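Local coordinates for intracellular protein transport protein USO1 (Saccharomyces cerevisiae S288c, PDB 6LSU) that is required for protein transport from the endoplasmic reticulum to the Golgi complex and is seen here as its armadillo-repeat globular head, at residues L512-L517 / T694-V699; A635-S640 / R717-H722. One frame throughout, in Å; residues are numbered along the deposited sequence.

Contact 1: L512-L517 / T694-V699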
loop_
_atom_site.group_PDB
_atom_site.type_symbol
_atom_site.label_atom_id
_atom_site.label_comp_id
_atom_site.label_asym_id
_atom_site.label_seq_id
_atom_site.Cartn_x
_atom_site.Cartn_y
_atom_site.Cartn_z
ATOM N N LEU A 512 -8.378 -27.624 -5.053
ATOM C CA LEU A 512 -7.634 -27.293 -3.821
ATOM C C LEU A 512 -6.716 -26.051 -3.985
ATOM O O LEU A 512 -6.083 -25.668 -3.020
ATOM C CB LEU A 512 -6.798 -28.519 -3.485
ATOM C CG LEU A 512 -7.611 -29.788 -3.224
ATOM C CD1 LEU A 512 -6.802 -30.805 -2.425
ATOM C CD2 LEU A 512 -8.916 -29.457 -2.488
ATOM N N ASN A 513 -6.594 -25.493 -5.184
ATOM C CA ASN A 513 -5.715 -24.348 -5.475
ATOM C C ASN A 513 -6.288 -23.591 -6.669
ATOM O O ASN A 513 -5.595 -23.349 -7.645
ATOM C CB ASN A 513 -4.283 -24.828 -5.726
ATOM C CG ASN A 513 -3.306 -23.688 -5.886
ATOM O OD1 ASN A 513 -3.689 -22.517 -5.763
ATOM N ND2 ASN A 513 -2.057 -24.027 -6.159
ATOM N N PRO A 514 -7.579 -23.230 -6.672
ATOM C CA PRO A 514 -8.208 -22.706 -7.882
ATOM C C PRO A 514 -7.393 -21.539 -8.473
ATOM O O PRO A 514 -7.217 -21.497 -9.700
ATOM C CB PRO A 514 -9.621 -22.276 -7.431
ATOM C CG PRO A 514 -9.469 -22.162 -5.893
ATOM C CD PRO A 514 -8.472 -23.233 -5.522
ATOM N N PHE A 515 -6.874 -20.670 -7.595
ATOM C CA PHE A 515 -6.235 -19.377 -7.950
ATOM C C PHE A 515 -5.001 -19.617 -8.843
ATOM O O PHE A 515 -4.724 -18.799 -9.768
ATOM C CB PHE A 515 -5.985 -18.573 -6.669
ATOM C CG PHE A 515 -7.228 -17.815 -6.300
ATOM C CD1 PHE A 515 -7.675 -16.826 -7.136
ATOM C CD2 PHE A 515 -7.951 -18.116 -5.176
ATOM C CE1 PHE A 515 -8.829 -16.143 -6.859
ATOM C CE2 PHE A 515 -9.114 -17.422 -4.896
ATOM C CZ PHE A 515 -9.559 -16.452 -5.749
ATOM N N LYS A 516 -4.319 -20.744 -8.666
ATOM C CA LYS A 516 -3.279 -21.163 -9.638
ATOM C C LYS A 516 -3.761 -20.959 -11.088
ATOM O O LYS A 516 -2.977 -20.482 -11.952
ATOM C CB LYS A 516 -2.988 -22.642 -9.490
ATOM C CG LYS A 516 -2.122 -23.214 -10.576
ATOM C CD LYS A 516 -1.458 -24.489 -10.156
ATOM C CE LYS A 516 -2.404 -25.672 -10.211
ATOM N NZ LYS A 516 -1.692 -26.885 -9.736
ATOM N N LEU A 517 -5.000 -21.347 -11.390
ATOM C CA LEU A 517 -5.501 -21.212 -12.773
ATOM C C LEU A 517 -5.842 -19.740 -13.027
ATOM O O LEU A 517 -5.559 -19.214 -14.077
ATOM C CB LEU A 517 -6.708 -22.128 -12.928
ATOM C CG LEU A 517 -7.091 -22.559 -14.333
ATOM C CD1 LEU A 517 -8.587 -22.432 -14.465
ATOM C CD2 LEU A 517 -6.375 -21.792 -15.416
ATOM N N THR A 694 -15.491 -21.342 2.994
ATOM C CA THR A 694 -14.275 -22.140 2.648
ATOM C C THR A 694 -13.008 -21.399 3.091
ATOM O O THR A 694 -12.067 -22.094 3.515
ATOM C CB THR A 694 -14.163 -22.444 1.145
ATOM O OG1 THR A 694 -15.012 -21.548 0.429
ATOM C CG2 THR A 694 -14.531 -23.867 0.786
ATOM N N GLY A 695 -13.000 -20.059 2.986
ATOM C CA GLY A 695 -11.861 -19.164 3.301
ATOM C C GLY A 695 -11.153 -18.631 2.054
ATOM O O GLY A 695 -9.975 -18.239 2.169
ATOM N N LEU A 696 -11.846 -18.622 0.906
ATOM C CA LEU A 696 -11.322 -18.240 -0.431
ATOM C C LEU A 696 -11.701 -16.788 -0.700
ATOM O O LEU A 696 -12.802 -16.336 -0.418
ATOM C CB LEU A 696 -11.882 -19.157 -1.531
ATOM C CG LEU A 696 -11.281 -20.562 -1.622
ATOM C CD1 LEU A 696 -11.779 -21.291 -2.861
ATOM C CD2 LEU A 696 -9.764 -20.528 -1.616
ATOM N N PRO A 697 -10.785 -15.990 -1.258
ATOM C CA PRO A 697 -11.141 -14.638 -1.670
ATOM C C PRO A 697 -12.321 -14.652 -2.649
ATOM O O PRO A 697 -12.408 -15.557 -3.414
ATOM C CB PRO A 697 -9.869 -14.153 -2.356
ATOM C CG PRO A 697 -8.786 -14.954 -1.672
ATOM C CD PRO A 697 -9.383 -16.328 -1.497
ATOM N N LYS A 698 -13.155 -13.611 -2.612
ATOM C CA LYS A 698 -14.322 -13.451 -3.515
ATOM C C LYS A 698 -13.843 -12.748 -4.780
ATOM O O LYS A 698 -14.304 -11.576 -5.072
ATOM C CB LYS A 698 -15.461 -12.718 -2.808
ATOM C CG LYS A 698 -16.056 -13.478 -1.635
ATOM C CD LYS A 698 -17.251 -12.786 -1.041
ATOM C CE LYS A 698 -17.775 -13.494 0.189
ATOM N NZ LYS A 698 -19.195 -13.158 0.450
ATOM N N VAL A 699 -12.961 -13.454 -5.498
ATOM C CA VAL A 699 -12.301 -12.956 -6.736
ATOM C C VAL A 699 -12.603 -14.008 -7.794
ATOM O O VAL A 699 -12.157 -15.185 -7.602
ATOM C CB VAL A 699 -10.782 -12.727 -6.533
ATOM C CG1 VAL A 699 -10.050 -12.421 -7.828
ATOM C CG2 VAL A 699 -10.533 -11.615 -5.527
#
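At the start of helix 514-528, where the eighth armadillo repeat of the globular head ends, Pro514 and Phe515 pack against Leu696, Pro697 and Val699 in the loop between helices 660-673 and 703-711. This is buried apolar packing, with no hydrogen bond from one segment to the other. The helix start is built in a familiar way: Asn513 is the N-cap, its OD1 accepting a weak bond from Lys516 N, and Pro514 suits the first turn, where a backbone N-H has no helical acceptor and proline's lack of one costs nothing. Its ring also serves the contact, CG lying 3.9 Å from Leu696 CD1.

Phe515 does most of the work. With CG placed beside its own backbone N (chi1 -85°), the flat ring reaches from the helix to the loop and touches it through CE1, CE2 and CZ. CE2 approaches Pro697 CD at 3.6 Å, the two side chains lying aslant to each other, while CE1 comes within 3.9 Å of Val699 CB, those two side chains running nearly perpendicular. A proline and a beta-branched valine offer the ring compact, fairly rigid surfaces. The ring of Phe421 also meets that of Phe515, their planes inclined at about 55°, and Pro697 touches Phe421 too, so that helix 421-435 shares in the packing; Asp575 does likewise beside Pro514 and Leu696.

The loop bends sharply at Lys698, the centre of an inverse gamma turn closed by a weak bond from Val699 N to Pro697 O. Two backbone carbonyls of this bend lie close to the aromatic ring. Val699 O lies obliquely to it, 3.4 Å from Phe515 CZ, whereas Pro697 O sits in the ring plane at the edge, 3.8 Å from the same CZ atom.

Contact 2: A635-S640 / R717-H722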
loop_
_atom_site.group_PDB
_atom_site.type_symbol
_atom_site.label_atom_id
_atom_site.label_comp_id
_atom_site.label_asym_id
_atom_site.label_seq_id
_atom_site.Cartn_x
_atom_site.Cartn_y
_atom_site.Cartn_z
ATOM N N ALA A 635 -17.531 -16.387 -30.545
ATOM C CA ALA A 635 -16.970 -17.297 -31.573
ATOM C C ALA A 635 -17.726 -17.053 -32.878
ATOM O O ALA A 635 -17.088 -17.067 -33.956
ATOM C CB ALA A 635 -17.063 -18.741 -31.146
ATOM N N TYR A 636 -19.038 -16.795 -32.794
ATOM C CA TYR A 636 -19.830 -16.482 -34.007
ATOM C C TYR A 636 -19.283 -15.200 -34.663
ATOM O O TYR A 636 -18.964 -15.235 -35.859
ATOM C CB TYR A 636 -21.334 -16.413 -33.717
ATOM C CG TYR A 636 -22.046 -15.844 -34.912
ATOM C CD1 TYR A 636 -21.883 -16.416 -36.156
ATOM C CD2 TYR A 636 -22.783 -14.693 -34.820
ATOM C CE1 TYR A 636 -22.446 -15.864 -37.289
ATOM C CE2 TYR A 636 -23.358 -14.128 -35.945
ATOM C CZ TYR A 636 -23.196 -14.722 -37.177
ATOM O OH TYR A 636 -23.766 -14.171 -38.281
ATOM N N GLU A 637 -19.145 -14.115 -33.890
ATOM C CA GLU A 637 -18.748 -12.740 -34.335
ATOM C C GLU A 637 -17.413 -12.689 -35.097
ATOM O O GLU A 637 -17.214 -11.742 -35.882
ATOM C CB GLU A 637 -18.587 -11.849 -33.111
ATOM C CG GLU A 637 -18.194 -10.429 -33.454
ATOM C CD GLU A 637 -19.362 -9.542 -33.839
ATOM O OE1 GLU A 637 -19.182 -8.669 -34.718
ATOM O OE2 GLU A 637 -20.436 -9.697 -33.221
ATOM N N PHE A 638 -16.504 -13.629 -34.867
ATOM C CA PHE A 638 -15.183 -13.613 -35.543
ATOM C C PHE A 638 -15.045 -14.889 -36.375
ATOM O O PHE A 638 -13.918 -15.216 -36.789
ATOM C CB PHE A 638 -14.117 -13.325 -34.474
ATOM C CG PHE A 638 -14.389 -12.038 -33.716
ATOM C CD1 PHE A 638 -14.186 -10.806 -34.324
ATOM C CD2 PHE A 638 -14.902 -12.047 -32.429
ATOM C CE1 PHE A 638 -14.460 -9.620 -33.653
ATOM C CE2 PHE A 638 -15.160 -10.859 -31.748
ATOM C CZ PHE A 638 -14.931 -9.642 -32.359
ATOM N N SER A 639 -16.168 -15.567 -36.653
ATOM C CA SER A 639 -16.291 -16.647 -37.675
ATOM C C SER A 639 -16.306 -16.018 -39.074
ATOM O O SER A 639 -16.931 -14.952 -39.236
ATOM C CB SER A 639 -17.542 -17.429 -37.471
ATOM O OG SER A 639 -18.676 -16.599 -37.723
ATOM N N SER A 640 -15.691 -16.673 -40.058
ATOM C CA SER A 640 -15.764 -16.290 -41.493
ATOM C C SER A 640 -16.318 -17.450 -42.341
ATOM O O SER A 640 -16.613 -18.545 -41.778
ATOM C CB SER A 640 -14.413 -15.817 -41.983
ATOM O OG SER A 640 -13.615 -16.899 -42.453
ATOM N N ARG A 717 -23.807 -8.630 -26.793
ATOM C CA ARG A 717 -25.278 -8.813 -26.687
ATOM C C ARG A 717 -25.922 -8.932 -28.076
ATOM O O ARG A 717 -26.886 -9.714 -28.176
ATOM C CB ARG A 717 -25.917 -7.631 -25.953
ATOM C CG ARG A 717 -27.397 -7.819 -25.657
ATOM C CD ARG A 717 -28.052 -6.638 -24.960
ATOM N NE ARG A 717 -28.156 -5.454 -25.815
ATOM C CZ ARG A 717 -27.594 -4.262 -25.573
ATOM N NH1 ARG A 717 -26.870 -4.048 -24.482
ATOM N NH2 ARG A 717 -27.768 -3.275 -26.436
ATOM N N THR A 718 -25.435 -8.197 -29.090
ATOM C CA THR A 718 -26.062 -8.128 -30.441
ATOM C C THR A 718 -25.252 -8.924 -31.471
ATOM O O THR A 718 -25.307 -8.581 -32.675
ATOM C CB THR A 718 -26.247 -6.678 -30.926
ATOM O OG1 THR A 718 -25.080 -6.168 -31.578
ATOM C CG2 THR A 718 -26.634 -5.734 -29.813
ATOM N N ALA A 719 -24.503 -9.937 -31.041
ATOM C CA ALA A 719 -23.660 -10.725 -31.961
ATOM C C ALA A 719 -24.577 -11.501 -32.919
ATOM O O ALA A 719 -24.298 -11.475 -34.134
ATOM C CB ALA A 719 -22.730 -11.635 -31.194
ATOM N N LEU A 720 -25.617 -12.163 -32.394
ATOM C CA LEU A 720 -26.534 -13.031 -33.191
ATOM C C LEU A 720 -27.529 -12.166 -33.969
ATOM O O LEU A 720 -27.862 -12.517 -35.114
ATOM C CB LEU A 720 -27.252 -14.007 -32.258
ATOM C CG LEU A 720 -26.345 -15.046 -31.606
ATOM C CD1 LEU A 720 -27.121 -16.298 -31.253
ATOM C CD2 LEU A 720 -25.172 -15.406 -32.500
ATOM N N SER A 721 -27.966 -11.063 -33.366
ATOM C CA SER A 721 -28.853 -10.054 -33.996
ATOM C C SER A 721 -28.143 -9.421 -35.199
ATOM O O SER A 721 -26.912 -9.285 -35.160
ATOM C CB SER A 721 -29.292 -9.008 -32.996
ATOM O OG SER A 721 -29.580 -9.588 -31.729
ATOM N N HIS A 722 -28.915 -9.101 -36.242
ATOM C CA HIS A 722 -28.520 -8.346 -37.465
ATOM C C HIS A 722 -27.639 -9.221 -38.369
ATOM O O HIS A 722 -28.023 -9.414 -39.539
ATOM C CB HIS A 722 -27.889 -6.987 -37.096
ATOM C CG HIS A 722 -28.183 -5.898 -38.081
ATOM N ND1 HIS A 722 -29.409 -5.251 -38.130
ATOM C CD2 HIS A 722 -27.428 -5.343 -39.056
ATOM C CE1 HIS A 722 -29.395 -4.349 -39.092
ATOM N NE2 HIS A 722 -28.190 -4.385 -39.676
#
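Tyr636 and Glu637, on the last turn of helix 622-637, meet Ala719 and Leu720 in the loop that follows helix 713-717, a buried piece of the packing near the C-terminal end of the armadillo-repeat head. The two backbones come nearest between Glu637 and Ala719, whose CA atoms are 5.8 Å apart; the small methyl of Ala719 suits so close an approach. Hydrogen bonds play no part across the contact.

The polar component is a carbonyl set against an aromatic rim. Ala719 O lies in the plane of the Tyr636 ring, 3.3 Å from CE2 and 3.6 Å from CD2, so the oxygen looks onto the C-H edge, which carries a slight positive charge. Tyr636 CG stands opposite the backbone N (chi1 169°), carrying the ring out from the helix toward the loop.

The apolar component joins the same ring to Leu720. Although the CB of Leu720 sets out away from the helix, the branching of leucine brings one methyl back, and Leu720 CD2 lies obliquely to the ring, 3.4 Å from Tyr636 CD2 and 4.0 Å from Tyr636 CG.

Charge enters through Glu637. Its chain leaves extended and then bends at chi2 (83°), which puts OE2 alongside Ala719, 3.6 Å from CB. The other oxygen, OE1, forms a long, weak ion pair with Arg715 of helix 713-717. Just past the helix end, Ser639 N bonds back to Tyr636 O.

Two more helices close round the contact. Helix 647-658 supplies Phe651, whose ring meets that of Tyr636, and Ile654, which touches Leu720; helix 660-673 brings Tyr663 against both Ala719 and Leu720.

In the fold
From the N terminus, segment 512-517 is reached first, at the start of helix 514-528, then 635-640 at the end of helix 622-637. The chain next reaches 694-699, where contact 1 closes a loop of 176 residues, and finally 717-722, where contact 2 closes one of 76. The segments therefore alternate, and the two closures cross. They remain separate in space, their centres 33 Å apart and their nearest atoms about 19 Å apart. Both lie in the C-terminal part of the head: contact 1 ties the loop before helix 703-711 back to repeat 8, and contact 2 joins the loop after helix 713-717, near the end of the modelled chain, to the end of helix 622-637.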